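Local coordinates for protein K5 lyase (Enterobacteria phage k1-5, PDB 2X3H) that probably cleaves the K5 capsular polysaccharide (heparosan) of its bacterial host by an eliminative lyase reaction, as a trimeric phage tail spike protein, at residues 160-165 against 195-200; 226-231 against 240-245; 374-379 against 387-392; 486-491 against 495-500. All blocks are in the same frame, centred on the assembly; numbering follows the deposited sequence.

Contact 1. Residues 160-165 against 195-200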
loop_
_atom_site.group_PDB
_atom_site.type_symbol
_atom_site.label_atom_id
_atom_site.label_comp_id
_atom_site.label_asym_id
_atom_site.label_seq_id
_atom_site.Cartn_x
_atom_site.Cartn_y
_atom_site.Cartn_z
ATOM N N VAL A 160 15.936 14.204 24.888
ATOM C CA VAL A 160 15.067 15.364 24.683
ATOM C C VAL A 160 13.635 14.998 25.036
ATOM O O VAL A 160 13.085 14.032 24.497
ATOM C CB VAL A 160 15.096 15.855 23.217
ATOM C CG1 VAL A 160 14.064 16.949 22.991
ATOM C CG2 VAL A 160 16.476 16.360 22.848
ATOM N N SER A 161 13.041 15.763 25.952
ATOM C CA SER A 161 11.654 15.565 26.381
ATOM C C SER A 161 10.789 16.739 25.943
ATOM O O SER A 161 11.133 17.906 26.177
ATOM C CB SER A 161 11.565 15.445 27.912
ATOM O OG SER A 161 12.336 14.368 28.404
ATOM N N LEU A 162 9.671 16.426 25.295
ATOM C CA LEU A 162 8.586 17.382 25.120
ATOM C C LEU A 162 7.538 17.019 26.163
ATOM O O LEU A 162 6.710 16.123 25.955
ATOM C CB LEU A 162 8.005 17.312 23.704
ATOM C CG LEU A 162 9.014 17.536 22.572
ATOM C CD1 LEU A 162 8.355 17.425 21.198
ATOM C CD2 LEU A 162 9.749 18.883 22.730
ATOM N N ALA A 163 7.624 17.688 27.313
ATOM C CA ALA A 163 6.723 17.440 28.427
ATOM C C ALA A 163 5.477 18.267 28.161
ATOM O O ALA A 163 5.340 19.394 28.643
ATOM C CB ALA A 163 7.381 17.837 29.745
ATOM N N GLY A 164 4.586 17.713 27.350
ATOM C CA GLY A 164 3.520 18.485 26.744
ATOM C C GLY A 164 4.044 19.239 25.534
ATOM O O GLY A 164 5.251 19.434 25.385
ATOM N N GLY A 165 3.138 19.676 24.671
ATOM C CA GLY A 165 3.528 20.546 23.574
ATOM C C GLY A 165 2.551 20.491 22.432
ATOM O O GLY A 165 1.870 19.478 22.222
ATOM N N ASP A 195 0.056 17.474 20.534
ATOM C CA ASP A 195 -0.890 17.634 19.410
ATOM C C ASP A 195 -0.181 18.364 18.277
ATOM O O ASP A 195 0.404 19.422 18.488
ATOM C CB ASP A 195 -2.101 18.442 19.908
ATOM C CG ASP A 195 -3.296 18.460 18.937
ATOM O OD1 ASP A 195 -3.202 18.016 17.773
ATOM O OD2 ASP A 195 -4.370 18.960 19.360
ATOM N N GLY A 196 -0.218 17.789 17.077
ATOM C CA GLY A 196 0.318 18.491 15.921
ATOM C C GLY A 196 1.838 18.471 15.789
ATOM O O GLY A 196 2.430 19.333 15.120
ATOM N N LEU A 197 2.474 17.492 16.410
ATOM C CA LEU A 197 3.935 17.403 16.334
ATOM C C LEU A 197 4.361 16.965 14.945
ATOM O O LEU A 197 3.649 16.207 14.279
ATOM C CB LEU A 197 4.478 16.387 17.342
ATOM C CG LEU A 197 4.006 16.550 18.798
ATOM C CD1 LEU A 197 4.666 15.534 19.721
ATOM C CD2 LEU A 197 4.255 17.952 19.305
ATOM N N MET A 198 5.519 17.434 14.508
ATOM C CA MET A 198 6.138 16.896 13.305
ATOM C C MET A 198 7.545 16.494 13.681
ATOM O O MET A 198 8.361 17.338 14.030
ATOM C CB MET A 198 6.175 17.930 12.185
ATOM C CG MET A 198 4.809 18.244 11.571
ATOM S SD MET A 198 4.948 19.567 10.343
ATOM C CE MET A 198 3.294 19.637 9.668
ATOM N N ILE A 199 7.807 15.195 13.637
ATOM C CA ILE A 199 9.102 14.661 14.013
ATOM C C ILE A 199 9.649 13.965 12.780
ATOM O O ILE A 199 9.099 12.947 12.345
ATOM C CB ILE A 199 8.946 13.652 15.167
ATOM C CG1 ILE A 199 8.510 14.368 16.457
ATOM C CG2 ILE A 199 10.222 12.835 15.378
ATOM C CD1 ILE A 199 7.982 13.421 17.527
ATOM N N LYS A 200 10.701 14.526 12.191
ATOM C CA LYS A 200 11.146 14.039 10.892
ATOM C C LYS A 200 12.653 14.085 10.733
ATOM O O LYS A 200 13.308 15.029 11.182
ATOM C CB LYS A 200 10.475 14.818 9.768
ATOM C CG LYS A 200 10.583 16.329 9.888
ATOM C CD LYS A 200 9.493 16.997 9.050
ATOM C CE LYS A 200 9.566 18.498 9.137
ATOM N NZ LYS A 200 8.922 19.113 7.935
#
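Gly-165 and Asp-195 bring the two backbones to their nearest approach, with 6.7 Å between their CA atoms, at a corner of a parallel beta-helix. Strand 160-163 belongs to one face of the coil, while 195-200 runs into strand 198-206 on another face, one turn further along. A single backbone bond joins them: Asp-195 N donates to Gly-165 O over 3.2 Å, arriving in the carbonyl plane with a moderately bent N-H...O angle of 149°. The chain reaches this point through Gly-164 and Gly-165, whose backbone angles would press a CB against the preceding carbonyl oxygen; the corner therefore depends on residues that have none. Ala-163, just before them, is the centre of an inverse gamma turn.

Inside the corner the contact is apolar and slight, a single methyl pair. Leu-162 and Leu-197 both point inward and meet through one methyl each, CD1 to CD1 at 4.4 Å. Ala-187 of strand 186-188, the neighbour of 160-163 in its sheet, touches both leucines. The backbone amide of Leu-197 is bonded to Ser-226 OG, which ties this corner to the next turn of the coil.

Asp-195 turns its carboxylate away from the glycine, where OD1 forms a salt bridge with Lys-234 of the second subunit. The corner thus has an apolar side within the helix and a charged side at the trimer interface. With CG of Leu-197 beside its backbone N (chi1 -51°), the second methyl, CD2, lies 4.1 Å from Gly-165 O, the very oxygen that accepts the amide of Asp-195.

Contact 2. Residues 226-231 against 240-245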
loop_
_atom_site.group_PDB
_atom_site.type_symbol
_atom_site.label_atom_id
_atom_site.label_comp_id
_atom_site.label_asym_id
_atom_site.label_seq_id
_atom_site.Cartn_x
_atom_site.Cartn_y
_atom_site.Cartn_z
ATOM N N SER A 226 -0.329 13.854 14.889
ATOM C CA SER A 226 1.105 14.073 14.767
ATOM C C SER A 226 1.726 13.198 13.698
ATOM O O SER A 226 1.189 12.131 13.369
ATOM C CB SER A 226 1.791 13.824 16.110
ATOM O OG SER A 226 1.388 14.786 17.082
ATOM N N LEU A 227 2.844 13.671 13.152
ATOM C CA LEU A 227 3.545 12.985 12.061
ATOM C C LEU A 227 4.942 12.603 12.516
ATOM O O LEU A 227 5.657 13.439 13.059
ATOM C CB LEU A 227 3.656 13.904 10.829
ATOM C CG LEU A 227 2.348 14.363 10.166
ATOM C CD1 LEU A 227 2.598 15.455 9.170
ATOM C CD2 LEU A 227 1.645 13.178 9.483
ATOM N N ILE A 228 5.326 11.349 12.306
ATOM C CA ILE A 228 6.692 10.889 12.576
ATOM C C ILE A 228 7.185 10.250 11.282
ATOM O O ILE A 228 6.598 9.265 10.838
ATOM C CB ILE A 228 6.700 9.862 13.718
ATOM C CG1 ILE A 228 6.118 10.493 14.987
ATOM C CG2 ILE A 228 8.114 9.280 13.953
ATOM C CD1 ILE A 228 5.933 9.493 16.127
ATOM N N ASP A 229 8.236 10.812 10.670
ATOM C CA ASP A 229 8.600 10.473 9.274
ATOM C C ASP A 229 10.123 10.433 9.133
ATOM O O ASP A 229 10.818 11.315 9.638
ATOM C CB ASP A 229 8.005 11.547 8.322
ATOM C CG ASP A 229 8.108 11.180 6.832
ATOM O OD1 ASP A 229 8.136 9.976 6.481
ATOM O OD2 ASP A 229 8.151 12.126 5.998
ATOM N N ASN A 230 10.642 9.404 8.464
ATOM C CA ASN A 230 12.071 9.359 8.130
ATOM C C ASN A 230 12.960 9.219 9.377
ATOM O O ASN A 230 13.682 10.156 9.752
ATOM C CB ASN A 230 12.474 10.595 7.291
ATOM C CG ASN A 230 11.891 10.571 5.862
ATOM O OD1 ASN A 230 11.541 11.618 5.294
ATOM N ND2 ASN A 230 11.799 9.385 5.284
ATOM N N VAL A 231 12.908 8.039 9.999
ATOM C CA VAL A 231 13.691 7.721 11.207
ATOM C C VAL A 231 14.649 6.573 10.901
ATOM O O VAL A 231 14.263 5.596 10.256
ATOM C CB VAL A 231 12.763 7.297 12.364
ATOM C CG1 VAL A 231 13.561 6.897 13.600
ATOM C CG2 VAL A 231 11.788 8.423 12.687
ATOM N N GLY A 240 12.413 0.004 20.531
ATOM C CA GLY A 240 12.776 0.096 19.113
ATOM C C GLY A 240 12.990 1.496 18.565
ATOM O O GLY A 240 13.508 2.385 19.263
ATOM N N ALA A 241 12.629 1.673 17.294
ATOM C CA ALA A 241 12.833 2.933 16.585
ATOM C C ALA A 241 11.724 3.949 16.875
ATOM O O ALA A 241 12.004 5.116 17.122
ATOM C CB ALA A 241 12.956 2.689 15.073
ATOM N N VAL A 242 10.468 3.497 16.826
ATOM C CA VAL A 242 9.328 4.362 17.111
ATOM C C VAL A 242 8.319 3.614 17.963
ATOM O O VAL A 242 7.805 2.575 17.547
ATOM C CB VAL A 242 8.611 4.836 15.817
ATOM C CG1 VAL A 242 7.355 5.654 16.172
ATOM C CG2 VAL A 242 9.555 5.669 14.950
ATOM N N GLU A 243 8.035 4.145 19.150
ATOM C CA GLU A 243 6.917 3.649 19.959
ATOM C C GLU A 243 5.760 4.662 20.000
ATOM O O GLU A 243 5.988 5.857 20.234
ATOM C CB GLU A 243 7.355 3.321 21.405
ATOM C CG GLU A 243 6.122 2.956 22.244
ATOM C CD GLU A 243 6.377 2.517 23.687
ATOM O OE1 GLU A 243 7.401 2.894 24.299
ATOM O OE2 GLU A 243 5.492 1.803 24.224
ATOM N N LEU A 244 4.536 4.184 19.753
ATOM C CA LEU A 244 3.318 4.920 20.083
ATOM C C LEU A 244 2.796 4.281 21.364
ATOM O O LEU A 244 2.787 3.056 21.490
ATOM C CB LEU A 244 2.268 4.773 18.980
ATOM C CG LEU A 244 2.615 5.338 17.602
ATOM C CD1 LEU A 244 1.462 5.070 16.627
ATOM C CD2 LEU A 244 2.986 6.838 17.644
ATOM N N LYS A 245 2.330 5.106 22.298
ATOM C CA LYS A 245 1.983 4.598 23.619
ATOM C C LYS A 245 0.675 5.174 24.142
ATOM O O LYS A 245 0.294 6.296 23.798
ATOM C CB LYS A 245 3.113 4.942 24.592
ATOM C CG LYS A 245 3.029 4.295 25.964
ATOM C CD LYS A 245 4.259 4.689 26.801
ATOM C CE LYS A 245 4.276 3.957 28.133
ATOM N NZ LYS A 245 5.558 4.271 28.870
#
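Ile-228 overlaps Val-242 across the interior of the parallel beta-helix, the two side chains reaching toward each other tip to tip. CG2 of Ile-228 lies 4.0 Å from CG2 of Val-242, and its CD1 comes within 4.1 Å of Val-242 CG1, so each branch of the isoleucine has a methyl to rest against. Ile-228 CG2, anti to the backbone N (CG1 at chi1 -59°), thus meets a methyl that is anti to its own carbonyl carbon, whereas Val-242 CG1, anti to the backbone N, takes the end of the longer branch.

The segments come from two faces of the same coil, strand 227-231 and strand 242-245. Their axes are 10.1 Å apart and run nearly antiparallel at 166°, a separation bridged mainly by side chains. Asn-230 has a positive phi, consistent with a break in the usual alternation, and Val-231 points inward like Ile-228, three residues earlier. On the facing segment the chain turns a corner at Ala-241, and neighbouring Ala-241 and Val-242 both face the interior.

Asp-229 and Glu-243 point the other way; Asp-229 packs against Asn-230 of the second subunit and Asp-229 of the third, at the trimer interface. Leu-244 starts off to one side, yet its CD2 bends back to 4.2 Å from Ile-228 CD1. At the corner end, Val-231 divides its methyls between two partners: CG2 sits 4.2 Å from Val-242 CG2, while CG1 is 4.5 Å from Ala-241 CB.

Contact 3. Residues 374-379 against 387-392; sequences GVITFE and VEVKHP
This is a purely apolar contact in the interior of the parallel beta-helix, toward its C-terminal end, where Ile-376 and Phe-378 of one face meet Val-387 and Val-389 of another. Strands 376-378 and 387-389 approach no closer than 10.5 Å along their axes and run at 166°, so side chains fill the distance between them. Ile-376 and Val-387 form the centre of the contact. CD1 of Ile-376 meets Val-387 CG1 tip to tip at 3.5 Å, a tight methyl contact, and the same CD1 reaches Val-389 CG2 at 4.1 Å, wedging against both valines.

Phe-378 takes a different route. Its CG is anti to the carbonyl carbon (chi1 -67°), and the ring slides past Val-387 in the opposite direction until CZ lies 4.2 Å from Val-387 CG2. One face of the ring is covered within its own strand by Ile-376 CG2, 3.6 Å above the plane and displaced toward the rim.

Neighbouring strands close the packing: Phe-355 of strand 349-355 meets the Phe-378 ring with planes about 30° apart and also touches Val-387, while Val-420 of strand 419-422 lies against Ile-376, Phe-378 and Val-389.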
loop_
_atom_site.group_PDB
_atom_site.type_symbol
_atom_site.label_atom_id
_atom_site.label_comp_id
_atom_site.label_asym_id
_atom_site.label_seq_id
_atom_site.Cartn_x
_atom_site.Cartn_y
_atom_site.Cartn_z
ATOM N N GLY A 374 7.373 -22.413 10.244
ATOM C CA GLY A 374 6.327 -21.607 10.869
ATOM C C GLY A 374 5.919 -20.441 9.987
ATOM O O GLY A 374 6.775 -19.767 9.400
ATOM N N VAL A 375 4.614 -20.196 9.897
ATOM C CA VAL A 375 4.110 -19.048 9.142
ATOM C C VAL A 375 3.094 -18.250 9.981
ATOM O O VAL A 375 3.354 -17.109 10.341
ATOM C CB VAL A 375 3.474 -19.453 7.777
ATOM C CG1 VAL A 375 2.978 -18.214 7.045
ATOM C CG2 VAL A 375 4.480 -20.217 6.904
ATOM N N ILE A 376 1.956 -18.863 10.320
ATOM C CA ILE A 376 0.916 -18.167 11.100
ATOM C C ILE A 376 0.742 -18.786 12.478
ATOM O O ILE A 376 0.750 -20.019 12.607
ATOM C CB ILE A 376 -0.449 -18.209 10.360
ATOM C CG1 ILE A 376 -0.326 -17.565 8.984
ATOM C CG2 ILE A 376 -1.532 -17.468 11.141
ATOM C CD1 ILE A 376 -1.415 -18.005 8.001
ATOM N N THR A 377 0.579 -17.946 13.508
ATOM C CA THR A 377 0.194 -18.435 14.842
ATOM C C THR A 377 -1.097 -17.764 15.292
ATOM O O THR A 377 -1.144 -16.533 15.414
ATOM C CB THR A 377 1.292 -18.175 15.902
ATOM O OG1 THR A 377 2.474 -18.928 15.575
ATOM C CG2 THR A 377 0.787 -18.569 17.284
ATOM N N PHE A 378 -2.129 -18.580 15.507
ATOM C CA PHE A 378 -3.398 -18.127 16.077
ATOM C C PHE A 378 -3.411 -18.657 17.504
ATOM O O PHE A 378 -3.489 -19.876 17.707
ATOM C CB PHE A 378 -4.597 -18.747 15.345
ATOM C CG PHE A 378 -4.774 -18.291 13.922
ATOM C CD1 PHE A 378 -4.948 -16.943 13.615
ATOM C CD2 PHE A 378 -4.830 -19.217 12.900
ATOM C CE1 PHE A 378 -5.142 -16.523 12.312
ATOM C CE2 PHE A 378 -5.035 -18.809 11.583
ATOM C CZ PHE A 378 -5.185 -17.459 11.290
ATOM N N GLU A 379 -3.335 -17.774 18.495
ATOM C CA GLU A 379 -3.355 -18.250 19.879
ATOM C C GLU A 379 -4.779 -18.644 20.280
ATOM O O GLU A 379 -5.746 -18.304 19.604
ATOM C CB GLU A 379 -2.714 -17.236 20.842
ATOM C CG GLU A 379 -1.262 -16.962 20.467
ATOM C CD GLU A 379 -0.430 -16.251 21.529
ATOM O OE1 GLU A 379 -0.982 -15.769 22.547
ATOM O OE2 GLU A 379 0.798 -16.158 21.297
ATOM N N VAL A 387 -6.140 -14.138 7.259
ATOM C CA VAL A 387 -4.780 -14.003 6.737
ATOM C C VAL A 387 -4.787 -14.393 5.265
ATOM O O VAL A 387 -5.230 -15.494 4.918
ATOM C CB VAL A 387 -3.755 -14.886 7.499
ATOM C CG1 VAL A 387 -2.406 -14.874 6.789
ATOM C CG2 VAL A 387 -3.601 -14.406 8.938
ATOM N N GLU A 388 -4.306 -13.492 4.409
ATOM C CA GLU A 388 -4.057 -13.826 3.012
ATOM C C GLU A 388 -2.572 -14.003 2.792
ATOM O O GLU A 388 -1.810 -13.045 2.883
ATOM C CB GLU A 388 -4.584 -12.734 2.078
ATOM C CG GLU A 388 -6.083 -12.639 2.064
ATOM C CD GLU A 388 -6.564 -11.934 0.821
ATOM O OE1 GLU A 388 -6.495 -10.687 0.779
ATOM O OE2 GLU A 388 -6.983 -12.642 -0.124
ATOM N N VAL A 389 -2.176 -15.247 2.528
ATOM C CA VAL A 389 -0.807 -15.576 2.162
ATOM C C VAL A 389 -0.699 -15.294 0.667
ATOM O O VAL A 389 -1.088 -16.126 -0.156
ATOM C CB VAL A 389 -0.492 -17.046 2.506
ATOM C CG1 VAL A 389 0.928 -17.426 2.081
ATOM C CG2 VAL A 389 -0.687 -17.292 4.005
ATOM N N LYS A 390 -0.208 -14.103 0.323
ATOM C CA LYS A 390 -0.263 -13.617 -1.064
ATOM C C LYS A 390 0.747 -14.308 -1.978
ATOM O O LYS A 390 0.510 -14.446 -3.178
ATOM C CB LYS A 390 -0.094 -12.101 -1.131
ATOM C CG LYS A 390 -1.187 -11.309 -0.411
ATOM C CD LYS A 390 -2.336 -10.918 -1.325
ATOM C CE LYS A 390 -3.229 -12.098 -1.630
ATOM N NZ LYS A 390 -2.850 -12.765 -2.913
ATOM N N HIS A 391 1.871 -14.717 -1.397
ATOM C CA HIS A 391 2.759 -15.648 -2.072
ATOM C C HIS A 391 3.263 -16.658 -1.044
ATOM O O HIS A 391 3.667 -16.277 0.049
ATOM C CB HIS A 391 3.917 -14.964 -2.795
ATOM C CG HIS A 391 4.650 -15.896 -3.707
ATOM N ND1 HIS A 391 4.454 -15.932 -5.070
ATOM C CD2 HIS A 391 5.532 -16.883 -3.425
ATOM C CE1 HIS A 391 5.202 -16.892 -5.592
ATOM N NE2 HIS A 391 5.864 -17.482 -4.613
ATOM N N PRO A 392 3.186 -17.950 -1.375
ATOM C CA PRO A 392 3.519 -18.987 -0.396
ATOM C C PRO A 392 5.015 -19.315 -0.250
ATOM O O PRO A 392 5.352 -20.307 0.406
ATOM C CB PRO A 392 2.774 -20.208 -0.951
ATOM C CG PRO A 392 2.864 -20.028 -2.424
ATOM C CD PRO A 392 2.720 -18.525 -2.649
#

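Contact 4. Residues 486-491 against 495-500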
loop_
_atom_site.group_PDB
_atom_site.type_symbol
_atom_site.label_atom_id
_atom_site.label_comp_id
_atom_site.label_asym_id
_atom_site.label_seq_id
_atom_site.Cartn_x
_atom_site.Cartn_y
_atom_site.Cartn_z
ATOM N N ARG A 486 -18.000 -42.637 -3.928
ATOM C CA ARG A 486 -18.868 -43.046 -5.034
ATOM C C ARG A 486 -18.813 -41.955 -6.082
ATOM O O ARG A 486 -18.841 -40.780 -5.727
ATOM C CB ARG A 486 -20.323 -43.201 -4.568
ATOM C CG ARG A 486 -20.567 -44.320 -3.555
ATOM C CD ARG A 486 -20.397 -45.715 -4.166
ATOM N NE ARG A 486 -20.748 -46.759 -3.192
ATOM C CZ ARG A 486 -19.879 -47.315 -2.353
ATOM N NH1 ARG A 486 -18.601 -46.936 -2.380
ATOM N NH2 ARG A 486 -20.274 -48.268 -1.504
ATOM N N THR A 487 -18.754 -42.329 -7.359
ATOM C CA THR A 487 -18.602 -41.320 -8.411
ATOM C C THR A 487 -19.744 -41.291 -9.427
ATOM O O THR A 487 -20.389 -42.315 -9.686
ATOM C CB THR A 487 -17.274 -41.485 -9.171
ATOM O OG1 THR A 487 -17.114 -42.838 -9.619
ATOM C CG2 THR A 487 -16.088 -41.103 -8.280
ATOM N N VAL A 488 -19.995 -40.097 -9.970
ATOM C CA VAL A 488 -20.757 -39.937 -11.199
ATOM C C VAL A 488 -19.699 -39.465 -12.197
ATOM O O VAL A 488 -19.158 -38.359 -12.067
ATOM C CB VAL A 488 -21.899 -38.905 -11.046
ATOM C CG1 VAL A 488 -22.565 -38.662 -12.394
ATOM C CG2 VAL A 488 -22.922 -39.418 -10.056
ATOM N N SER A 489 -19.355 -40.335 -13.143
ATOM C CA SER A 489 -18.217 -40.075 -14.016
ATOM C C SER A 489 -18.572 -40.164 -15.490
ATOM O O SER A 489 -19.572 -40.779 -15.861
ATOM C CB SER A 489 -17.072 -41.042 -13.713
ATOM O OG SER A 489 -17.415 -42.374 -14.070
ATOM N N LEU A 490 -17.738 -39.524 -16.310
ATOM C CA LEU A 490 -17.768 -39.673 -17.760
ATOM C C LEU A 490 -16.489 -40.432 -18.129
ATOM O O LEU A 490 -15.385 -39.871 -18.146
ATOM C CB LEU A 490 -17.826 -38.287 -18.431
ATOM C CG LEU A 490 -17.767 -38.255 -19.957
ATOM C CD1 LEU A 490 -18.805 -39.218 -20.579
ATOM C CD2 LEU A 490 -17.923 -36.826 -20.488
ATOM N N THR A 491 -16.669 -41.719 -18.409
ATOM C CA THR A 491 -15.591 -42.693 -18.484
ATOM C C THR A 491 -15.725 -43.457 -19.793
ATOM O O THR A 491 -16.761 -44.080 -20.046
ATOM C CB THR A 491 -15.741 -43.706 -17.342
ATOM O OG1 THR A 491 -15.653 -43.020 -16.085
ATOM C CG2 THR A 491 -14.665 -44.810 -17.434
ATOM N N VAL A 495 -21.657 -42.055 -19.190
ATOM C CA VAL A 495 -21.855 -41.858 -17.738
ATOM C C VAL A 495 -21.777 -43.195 -16.982
ATOM O O VAL A 495 -22.359 -44.197 -17.425
ATOM C CB VAL A 495 -23.211 -41.170 -17.444
ATOM C CG1 VAL A 495 -23.494 -41.144 -15.938
ATOM C CG2 VAL A 495 -23.221 -39.736 -18.027
ATOM N N ARG A 496 -21.022 -43.212 -15.880
ATOM C CA ARG A 496 -21.042 -44.338 -14.935
ATOM C C ARG A 496 -21.458 -43.869 -13.546
ATOM O O ARG A 496 -20.961 -42.846 -13.054
ATOM C CB ARG A 496 -19.683 -45.045 -14.856
ATOM C CG ARG A 496 -19.297 -45.794 -16.117
ATOM C CD ARG A 496 -18.006 -46.561 -15.899
ATOM N NE ARG A 496 -17.645 -47.309 -17.095
ATOM C CZ ARG A 496 -16.519 -48.005 -17.229
ATOM N NH1 ARG A 496 -15.635 -48.043 -16.238
ATOM N NH2 ARG A 496 -16.279 -48.655 -18.365
ATOM N N LEU A 497 -22.371 -44.621 -12.933
ATOM C CA LEU A 497 -22.857 -44.334 -11.575
ATOM C C LEU A 497 -22.398 -45.444 -10.625
ATOM O O LEU A 497 -22.758 -46.607 -10.806
ATOM C CB LEU A 497 -24.383 -44.272 -11.587
ATOM C CG LEU A 497 -25.048 -43.405 -12.664
ATOM C CD1 LEU A 497 -26.563 -43.636 -12.647
ATOM C CD2 LEU A 497 -24.738 -41.944 -12.397
ATOM N N SER A 498 -21.599 -45.096 -9.616
ATOM C CA SER A 498 -21.063 -46.107 -8.689
ATOM C C SER A 498 -22.150 -46.775 -7.867
ATOM O O SER A 498 -22.956 -46.090 -7.231
ATOM C CB SER A 498 -20.066 -45.459 -7.730
ATOM O OG SER A 498 -18.882 -45.085 -8.409
ATOM N N THR A 499 -22.141 -48.111 -7.868
ATOM C CA THR A 499 -23.057 -48.901 -7.057
ATOM C C THR A 499 -22.335 -49.483 -5.849
ATOM O O THR A 499 -22.982 -49.961 -4.915
ATOM C CB THR A 499 -23.656 -50.073 -7.875
ATOM O OG1 THR A 499 -22.590 -50.874 -8.401
ATOM C CG2 THR A 499 -24.533 -49.540 -9.026
ATOM N N SER A 500 -21.008 -49.477 -5.878
ATOM C CA SER A 500 -20.208 -49.987 -4.757
ATOM C C SER A 500 -18.798 -49.410 -4.884
ATOM O O SER A 500 -18.588 -48.517 -5.690
ATOM C CB SER A 500 -20.207 -51.526 -4.750
ATOM O OG SER A 500 -19.466 -52.061 -5.844
HETATM O O HOH W 1 -23.677 -46.447 -4.494
HETATM O O HOH W 2 -23.011 -48.822 -2.387
HETATM O O HOH W 3 -18.454 -43.557 -11.854
HETATM O O HOH W 4 -18.168 -46.398 -20.292
#
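The Arg-486 guanidinium lies over the backbone of Ser-500, whose carbonyl carbon sits 3.4 Å above its plane and over its centre. At its edge two waters lie in plane: NH2 donates to water 2 at 2.9 Å, which can donate to Thr-499 O, and NE makes a weak bond to water 1, which can donate to Ser-498 O. A bend at chi2 (-69°) folds the arginine across to the loop that follows strand 495-498. Near the turn the roles reverse: Arg-496, extended from CG to NE, crosses Thr-491 at about a right angle, with CG2 of Thr-491 3.5 Å above one guanidinium face, toward the rim.

Between these ends runs an antiparallel beta hairpin. Ser-489 and Arg-496 form a hydrogen-bonded pair, with Arg-496 N to Ser-489 O at 2.8 Å. Further along, Ser-498 OG replaces a backbone acceptor and takes the Thr-487 amide at 3.0 Å and a nearly straight 169°. Water 3 joins Thr-487 OG1, Ser-489 OG and Arg-496 O.

On the face opposite Ser-489 and Arg-496, Val-488 and Leu-497 lie side by side, CG2 to CD2 at 3.9 Å. Val-488 meets Val-488 of both other subunits, so mid-hairpin a polar, water-bound side backs an apolar one used for trimer assembly.

Overall arrangement
Contacts 1, 2 and 3 follow one another along the parallel beta-helix, whereas contact 4 belongs to a separate antiparallel sheet nearer the C-terminus. Contacts 1 and 2 are neighbours, with centres 11 Å apart: strands 198-206 and 227-234 lie side by side, and Ile-199 N to Leu-227 O (2.8 Å) and Ile-199 O to Asp-229 N (2.8 Å) are probable hydrogen bonds. Contact 3 is about 27 Å from contact 2, centre to centre, and contact 4 a further 38 Å from contact 3. Contacts 1 and 4, about 73 Å apart between centres, lie on opposite sides of the chain's centre, yet both touch the second subunit, so trimer contacts extend along the spike.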